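Local structure of endosialidase (Enterobacteria phage phi92, 4HIZ) at residues R106-Q110 against R165-M170; R171-A175 against D278-S282. The protein probably cleaves the sialic acid polymers of bacterial capsules, hydrolysing alpha-2,8 and alpha-2,9 linkages as a phage endosialidase. One frame throughout, in Å; residues are numbered along the deposited sequence.

From the N terminus, the chain leaves strand 96-104 and enters the loop that holds 106-110. It then runs through strands 113-119 and 144-154 before strand 157-166 brings it to the turn at 165-170, and there contact 1 closes a loop of 54 residues. Segment 171-175 follows without a break and starts strand 172-181. The chain then makes a much longer excursion of 102 residues, through an eight-stranded sheet, and contact 2 closes when 278-282 passes back beside this strand. The two contacts lie in series, neither nested nor crossed, with centres about 13 Å apart. Contact 1 fixes the turn of the hairpin 157-166/172-181 and contact 2 its second strand against loops of the catalytic beta-propeller domain.

Contact 1: residues R106-Q110 against R165-M170; sequences RHGVQ and RYLSNM
With CG of Gln110 anti to the carbonyl carbon (chi1 -82°) and the chain bent at chi2 (75°), the carboxamide swings toward Leu167. Met170 folds at both chi2 and chi3, which brings SD over Gly108 and Val109. The amide NE2 of Gln110 donates to Leu167 O at 3.1 Å, in a bent bond whose donor stands above the carbonyl plane. A water supplements it: it accepts from Val109 N at 2.9 Å and donates to both Gln110 OE1 and Leu167 O, so glutamine, with a donor and an acceptor on one flat group, suits this place.

Beside these polar links lies a small apolar patch. The two methyls of Val109 divide the work: CG1 meets Met170 SD at 3.7 Å, while CG2 touches Leu167 CD2 at 3.8 Å. The same leucine methyl also lies against the backbone of Gln110, and Met170 SD reaches Gly108 CA at 3.8 Å. Glycine suits that place because the Gln110 carboxamide oxygen folds back close to its CA.

The turn is held from within. Arg165 uses NE and NH1 side-on to grip the single atom Met170 O, at 2.7 Å from NE and 2.8 Å from NH1, with that oxygen nearly in the guanidinium plane. Glu163 forms a salt bridge with NH2 and Thr290 O takes a further bond from NH1, which should limit rotation of the group. Met170 N also bonds back to Tyr166 O. The whole is a four-residue beta-hairpin loop between propeller strands 157-166 and 172-181, packed against the connection between strands 96-104 and 113-119.

Contact 2: residues R171-A175 against D278-S282; sequences RLKKA and DVAYS
Arg171 lays its extended side chain along one face of the Tyr281 ring. Arg171 CD sits 3.5 Å from the centroid of the Tyr281 ring, almost on the normal, a CH-pi contact, and the guanidinium continues toward the phenol end with its plane only 3° from the ring's. Tyr281 OH therefore lies over the guanidinium centre, 3.6 Å from Arg171 CZ, and the cation-pi contact is off-centre. CG of Tyr281 anti to the backbone N (chi1 -178°) turns the ring toward the strand, where the extended arginine can lie along it; a long aliphatic chain ending in a flat cation suits such a face.

Beside this stack Tyr281 N donates to Leu172 O at 2.8 Å, nearly straight and on a lone pair. The small methyl of Ala280 fits close against the strand backbone, with CB 3.4 Å from Lys173 O. Val279 CG1 touches Ala175 CB at 3.7 Å, while a water bridges Ala175 N to Val279 O.

In the propeller sheet Lys173 and Lys174 stand opposite Thr164 of 157-166, a classic beta bulge; the 278-282 loop runs nearly antiparallel (169°) to this bulged strand, tied by one direct backbone bond and the water.

Contact 1: residues R106-Q110 against R165-M170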
ATOM      1  N   ARG A 106       8.401  15.650  15.602  1.00 12.32           N
ATOM      2  CA  ARG A 106       8.848  15.771  16.991  1.00 12.70           C
ATOM      3  C   ARG A 106       7.818  16.559  17.797  1.00 12.48           C
ATOM      4  O   ARG A 106       6.825  17.033  17.263  1.00 11.47           O
ATOM      5  CB  ARG A 106      10.186  16.525  17.042  1.00 13.08           C
ATOM      6  CG  ARG A 106      10.039  18.018  16.686  1.00 14.70           C
ATOM      7  CD  ARG A 106      11.370  18.746  16.823  1.00 17.24           C
ATOM      8  NE  ARG A 106      12.202  18.506  15.633  1.00 18.92           N
ATOM      9  CZ  ARG A 106      13.530  18.532  15.633  1.00 22.90           C
ATOM     10  NH1 ARG A 106      14.183  18.727  16.763  1.00 26.33           N
ATOM     11  NH2 ARG A 106      14.202  18.324  14.514  1.00 22.63           N
ATOM     12  N   HIS A 107       8.075  16.700  19.088  1.00 12.96           N
ATOM     13  CA  HIS A 107       7.249  17.546  19.945  1.00 13.68           C
ATOM     14  C   HIS A 107       7.606  18.985  19.666  1.00 15.16           C
ATOM     15  O   HIS A 107       8.321  19.620  20.426  1.00 18.28           O
ATOM     16  CB  HIS A 107       7.450  17.172  21.426  1.00 14.42           C
ATOM     17  CG  HIS A 107       6.789  15.879  21.784  1.00 14.41           C
ATOM     18  ND1 HIS A 107       5.951  15.741  22.873  1.00 15.60           N
ATOM     19  CD2 HIS A 107       6.825  14.662  21.173  1.00 13.43           C
ATOM     20  CE1 HIS A 107       5.489  14.491  22.905  1.00 15.42           C
ATOM     21  NE2 HIS A 107       6.015  13.822  21.895  1.00 14.00           N
ATOM     22  N   GLY A 108       7.109  19.484  18.552  1.00 14.62           N
ATOM     23  CA  GLY A 108       7.395  20.824  18.086  1.00 13.49           C
ATOM     24  C   GLY A 108       6.702  20.956  16.744  1.00 12.72           C
ATOM     25  O   GLY A 108       6.111  19.970  16.241  1.00 13.77           O
ATOM     26  N   VAL A 109       6.750  22.147  16.139  1.00 11.72           N
ATOM     27  CA  VAL A 109       6.008  22.324  14.886  1.00 11.43           C
ATOM     28  C   VAL A 109       6.864  22.216  13.620  1.00 11.42           C
ATOM     29  O   VAL A 109       6.414  22.587  12.530  1.00 11.56           O
ATOM     30  CB  VAL A 109       5.178  23.650  14.894  1.00 12.54           C
ATOM     31  CG1 VAL A 109       4.082  23.554  15.960  1.00 13.85           C
ATOM     32  CG2 VAL A 109       6.094  24.917  15.163  1.00 13.36           C
ATOM     33  N   GLN A 110       8.114  21.752  13.770  1.00 11.53           N
ATOM     34  CA  GLN A 110       8.953  21.513  12.593  1.00 12.76           C
ATOM     35  C   GLN A 110       8.216  20.599  11.590  1.00 12.59           C
ATOM     36  O   GLN A 110       7.723  19.514  11.976  1.00 12.56           O
ATOM     37  CB  GLN A 110      10.237  20.786  12.982  1.00 13.89           C
ATOM     38  CG  GLN A 110      11.323  21.716  13.529  1.00 15.26           C
ATOM     39  CD  GLN A 110      11.055  22.181  14.955  1.00 18.90           C
ATOM     40  OE1 GLN A 110      10.163  21.680  15.650  1.00 17.38           O
ATOM     41  NE2 GLN A 110      11.873  23.135  15.415  1.00 23.52           N
ATOM     42  N   ARG A 165       2.971  29.024  15.952  1.00 12.72           N
ATOM     43  CA  ARG A 165       3.927  28.869  17.063  1.00 12.97           C
ATOM     44  C   ARG A 165       5.350  28.950  16.534  1.00 13.47           C
ATOM     45  O   ARG A 165       5.631  28.584  15.381  1.00 13.84           O
ATOM     46  CB  ARG A 165       3.713  27.518  17.791  1.00 13.15           C
ATOM     47  CG  ARG A 165       2.193  27.309  18.171  1.00 13.78           C
ATOM     48  CD  ARG A 165       1.964  26.166  19.202  1.00 15.40           C
ATOM     49  NE  ARG A 165       2.532  26.517  20.510  1.00 16.37           N
ATOM     50  CZ  ARG A 165       1.808  26.786  21.603  1.00 16.56           C
ATOM     51  NH1 ARG A 165       2.429  27.106  22.744  1.00 16.58           N
ATOM     52  NH2 ARG A 165       0.472  26.697  21.577  1.00 16.40           N
ATOM     53  N   TYR A 166       6.266  29.399  17.391  1.00 13.33           N
ATOM     54  CA  TYR A 166       7.662  29.505  16.990  1.00 13.99           C
ATOM     55  C   TYR A 166       8.338  28.139  16.925  1.00 14.61           C
ATOM     56  O   TYR A 166       8.209  27.309  17.824  1.00 15.66           O
ATOM     57  CB  TYR A 166       8.407  30.419  17.992  1.00 15.30           C
ATOM     58  CG  TYR A 166       8.043  31.879  17.842  1.00 18.71           C
ATOM     59  CD1 TYR A 166       8.555  32.622  16.786  1.00 20.98           C
ATOM     60  CD2 TYR A 166       7.219  32.523  18.771  1.00 19.39           C
ATOM     61  CE1 TYR A 166       8.242  33.960  16.632  1.00 22.52           C
ATOM     62  CE2 TYR A 166       6.906  33.886  18.630  1.00 20.86           C
ATOM     63  CZ  TYR A 166       7.420  34.575  17.549  1.00 23.17           C
ATOM     64  OH  TYR A 166       7.156  35.905  17.359  1.00 25.75           O
ATOM     65  N   LEU A 167       9.117  27.943  15.879  1.00 14.15           N
ATOM     66  CA  LEU A 167       9.922  26.721  15.777  1.00 15.33           C
ATOM     67  C   LEU A 167      10.937  26.600  16.924  1.00 17.18           C
ATOM     68  O   LEU A 167      11.236  25.488  17.385  1.00 18.52           O
ATOM     69  CB  LEU A 167      10.636  26.696  14.425  1.00 17.34           C
ATOM     70  CG  LEU A 167       9.709  26.506  13.212  1.00 20.45           C
ATOM     71  CD1 LEU A 167      10.386  26.924  11.921  1.00 23.12           C
ATOM     72  CD2 LEU A 167       9.328  25.044  13.126  1.00 20.58           C
ATOM     73  N   SER A 168      11.458  27.739  17.396  1.00 16.31           N
ATOM     74  CA  SER A 168      12.580  27.681  18.322  1.00 18.41           C
ATOM     75  C   SER A 168      12.145  27.211  19.715  1.00 18.47           C
ATOM     76  O   SER A 168      12.827  26.400  20.340  1.00 20.65           O
ATOM     77  CB  SER A 168      13.248  29.047  18.422  1.00 20.54           C
ATOM     78  OG  SER A 168      12.342  29.980  18.964  1.00 22.13           O
ATOM     79  N   ASN A 169      11.006  27.696  20.193  1.00 16.56           N
ATOM     80  CA  ASN A 169      10.643  27.452  21.572  1.00 16.83           C
ATOM     81  C   ASN A 169       9.185  27.111  21.798  1.00 16.17           C
ATOM     82  O   ASN A 169       8.728  27.083  22.941  1.00 17.22           O
ATOM     83  CB  ASN A 169      11.013  28.684  22.416  1.00 18.96           C
ATOM     84  CG  ASN A 169      10.299  29.945  21.946  1.00 20.82           C
ATOM     85  OD1 ASN A 169       9.281  29.883  21.252  1.00 20.86           O
ATOM     86  ND2 ASN A 169      10.846  31.099  22.302  1.00 21.27           N
ATOM     87  N   MET A 170       8.457  26.881  20.699  1.00 16.16           N
ATOM     88  CA  MET A 170       7.061  26.488  20.752  1.00 15.85           C
ATOM     89  C   MET A 170       6.128  27.519  21.349  1.00 15.91           C
ATOM     90  O   MET A 170       4.963  27.202  21.583  1.00 17.01           O
ATOM     91  CB  MET A 170       6.896  25.156  21.491  1.00 18.64           C
ATOM     92  CG  MET A 170       7.007  23.917  20.560  1.00 19.50           C
ATOM     93  SD  MET A 170       5.638  23.913  19.352  1.00 20.04           S
ATOM     94  CE  MET A 170       4.264  23.381  20.365  1.00 21.71           C
TER
HETATM   95  O   HOH W   1       8.627  23.822  17.522  1.00 27.62           O

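Contact 2: residues R171-A175 against D278-S282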
ATOM      1  N   ARG A 171       6.603  28.745  21.591  1.00 15.20           N
ATOM      2  CA  ARG A 171       5.666  29.737  22.119  1.00 14.84           C
ATOM      3  C   ARG A 171       4.607  30.123  21.100  1.00 14.27           C
ATOM      4  O   ARG A 171       4.844  30.125  19.887  1.00 14.32           O
ATOM      5  CB  ARG A 171       6.405  30.989  22.645  1.00 16.22           C
ATOM      6  CG  ARG A 171       7.180  30.644  23.884  1.00 18.85           C
ATOM      7  CD  ARG A 171       7.948  31.828  24.432  1.00 20.85           C
ATOM      8  NE  ARG A 171       8.786  31.402  25.542  1.00 23.90           N
ATOM      9  CZ  ARG A 171       9.726  32.182  26.061  1.00 26.80           C
ATOM     10  NH1 ARG A 171       9.945  33.361  25.515  1.00 27.80           N
ATOM     11  NH2 ARG A 171      10.477  31.770  27.075  1.00 29.44           N
ATOM     12  N   LEU A 172       3.448  30.498  21.618  1.00 14.35           N
ATOM     13  CA  LEU A 172       2.328  30.856  20.760  1.00 14.36           C
ATOM     14  C   LEU A 172       2.508  32.303  20.261  1.00 14.20           C
ATOM     15  O   LEU A 172       2.477  33.259  21.076  1.00 16.33           O
ATOM     16  CB  LEU A 172       1.025  30.714  21.554  1.00 14.23           C
ATOM     17  CG  LEU A 172      -0.264  31.050  20.786  1.00 15.12           C
ATOM     18  CD1 LEU A 172      -0.408  30.167  19.536  1.00 15.70           C
ATOM     19  CD2 LEU A 172      -1.467  30.877  21.698  1.00 15.88           C
ATOM     20  N   LYS A 173       2.748  32.492  18.963  1.00 13.13           N
ATOM     21  CA  LYS A 173       2.869  33.836  18.394  1.00 14.19           C
ATOM     22  C   LYS A 173       1.508  34.502  18.223  1.00 15.29           C
ATOM     23  O   LYS A 173       1.334  35.653  18.635  1.00 17.44           O
ATOM     24  CB  LYS A 173       3.606  33.811  17.062  1.00 16.33           C
ATOM     25  CG  LYS A 173       3.739  35.178  16.389  1.00 19.65           C
ATOM     26  CD  LYS A 173       4.564  35.053  15.116  1.00 24.03           C
ATOM     27  CE  LYS A 173       4.902  36.409  14.510  1.00 31.32           C
ATOM     28  NZ  LYS A 173       3.746  36.949  13.770  1.00 36.94           N
ATOM     29  N   LYS A 174       0.552  33.805  17.612  1.00 15.51           N
ATOM     30  CA  LYS A 174      -0.808  34.324  17.525  1.00 16.76           C
ATOM     31  C   LYS A 174      -1.721  33.143  17.263  1.00 14.95           C
ATOM     32  O   LYS A 174      -1.254  32.042  16.981  1.00 15.65           O
ATOM     33  CB  LYS A 174      -0.944  35.329  16.378  1.00 20.59           C
ATOM     34  CG  LYS A 174      -0.683  34.701  15.003  1.00 24.27           C
ATOM     35  CD  LYS A 174      -0.567  35.770  13.903  1.00 30.66           C
ATOM     36  CE  LYS A 174      -1.913  36.321  13.494  1.00 37.07           C
ATOM     37  NZ  LYS A 174      -1.775  37.671  12.813  1.00 41.92           N
ATOM     38  N   ALA A 175      -3.024  33.362  17.357  1.00 13.80           N
ATOM     39  CA  ALA A 175      -3.976  32.293  17.083  1.00 13.82           C
ATOM     40  C   ALA A 175      -5.106  32.842  16.243  1.00 14.10           C
ATOM     41  O   ALA A 175      -5.500  34.024  16.395  1.00 15.67           O
ATOM     42  CB  ALA A 175      -4.518  31.704  18.397  1.00 14.78           C
ATOM     43  N   ASP A 278      -5.016  38.893  21.639  1.00 18.50           N
ATOM     44  CA  ASP A 278      -4.338  38.534  22.898  1.00 20.35           C
ATOM     45  C   ASP A 278      -4.247  37.036  23.181  1.00 18.06           C
ATOM     46  O   ASP A 278      -3.873  36.648  24.291  1.00 17.16           O
ATOM     47  CB  ASP A 278      -4.952  39.252  24.111  1.00 25.12           C
ATOM     48  CG  ASP A 278      -4.657  40.747  24.126  1.00 32.47           C
ATOM     49  OD1 ASP A 278      -3.570  41.176  23.663  1.00 34.51           O
ATOM     50  OD2 ASP A 278      -5.527  41.494  24.621  1.00 36.31           O
ATOM     51  N   VAL A 279      -4.571  36.189  22.197  1.00 17.13           N
ATOM     52  CA  VAL A 279      -4.376  34.754  22.393  1.00 15.59           C
ATOM     53  C   VAL A 279      -2.974  34.433  21.892  1.00 15.42           C
ATOM     54  O   VAL A 279      -2.765  34.209  20.708  1.00 16.82           O
ATOM     55  CB  VAL A 279      -5.456  33.955  21.676  1.00 15.73           C
ATOM     56  CG1 VAL A 279      -5.221  32.437  21.907  1.00 14.87           C
ATOM     57  CG2 VAL A 279      -6.823  34.403  22.214  1.00 16.18           C
ATOM     58  N   ALA A 280      -2.007  34.495  22.806  1.00 15.28           N
ATOM     59  CA  ALA A 280      -0.585  34.459  22.444  1.00 15.64           C
ATOM     60  C   ALA A 280       0.225  34.342  23.720  1.00 15.92           C
ATOM     61  O   ALA A 280      -0.285  34.611  24.808  1.00 15.99           O
ATOM     62  CB  ALA A 280      -0.175  35.744  21.707  1.00 16.80           C
ATOM     63  N   TYR A 281       1.476  33.916  23.590  1.00 15.65           N
ATOM     64  CA  TYR A 281       2.403  34.005  24.715  1.00 16.33           C
ATOM     65  C   TYR A 281       2.482  35.455  25.197  1.00 17.24           C
ATOM     66  O   TYR A 281       2.474  36.381  24.387  1.00 18.34           O
ATOM     67  CB  TYR A 281       3.783  33.573  24.265  1.00 16.39           C
ATOM     68  CG  TYR A 281       4.778  33.593  25.398  1.00 17.20           C
ATOM     69  CD1 TYR A 281       4.866  32.513  26.260  1.00 17.48           C
ATOM     70  CD2 TYR A 281       5.608  34.696  25.615  1.00 18.58           C
ATOM     71  CE1 TYR A 281       5.788  32.499  27.311  1.00 18.89           C
ATOM     72  CE2 TYR A 281       6.519  34.696  26.661  1.00 19.37           C
ATOM     73  CZ  TYR A 281       6.598  33.594  27.498  1.00 20.35           C
ATOM     74  OH  TYR A 281       7.504  33.574  28.536  1.00 23.29           O
ATOM     75  N   SER A 282       2.583  35.615  26.517  1.00 16.17           N
ATOM     76  CA  SER A 282       2.791  36.938  27.122  1.00 17.69           C
ATOM     77  C   SER A 282       3.441  36.711  28.485  1.00 19.13           C
ATOM     78  O   SER A 282       3.215  35.683  29.129  1.00 18.99           O
ATOM     79  CB  SER A 282       1.448  37.645  27.277  1.00 17.96           C
ATOM     80  OG  SER A 282       1.670  38.891  27.969  1.00 18.81           O
TER
HETATM   81  O   HOH W   2      -3.649  35.869  18.641  1.00 16.47           O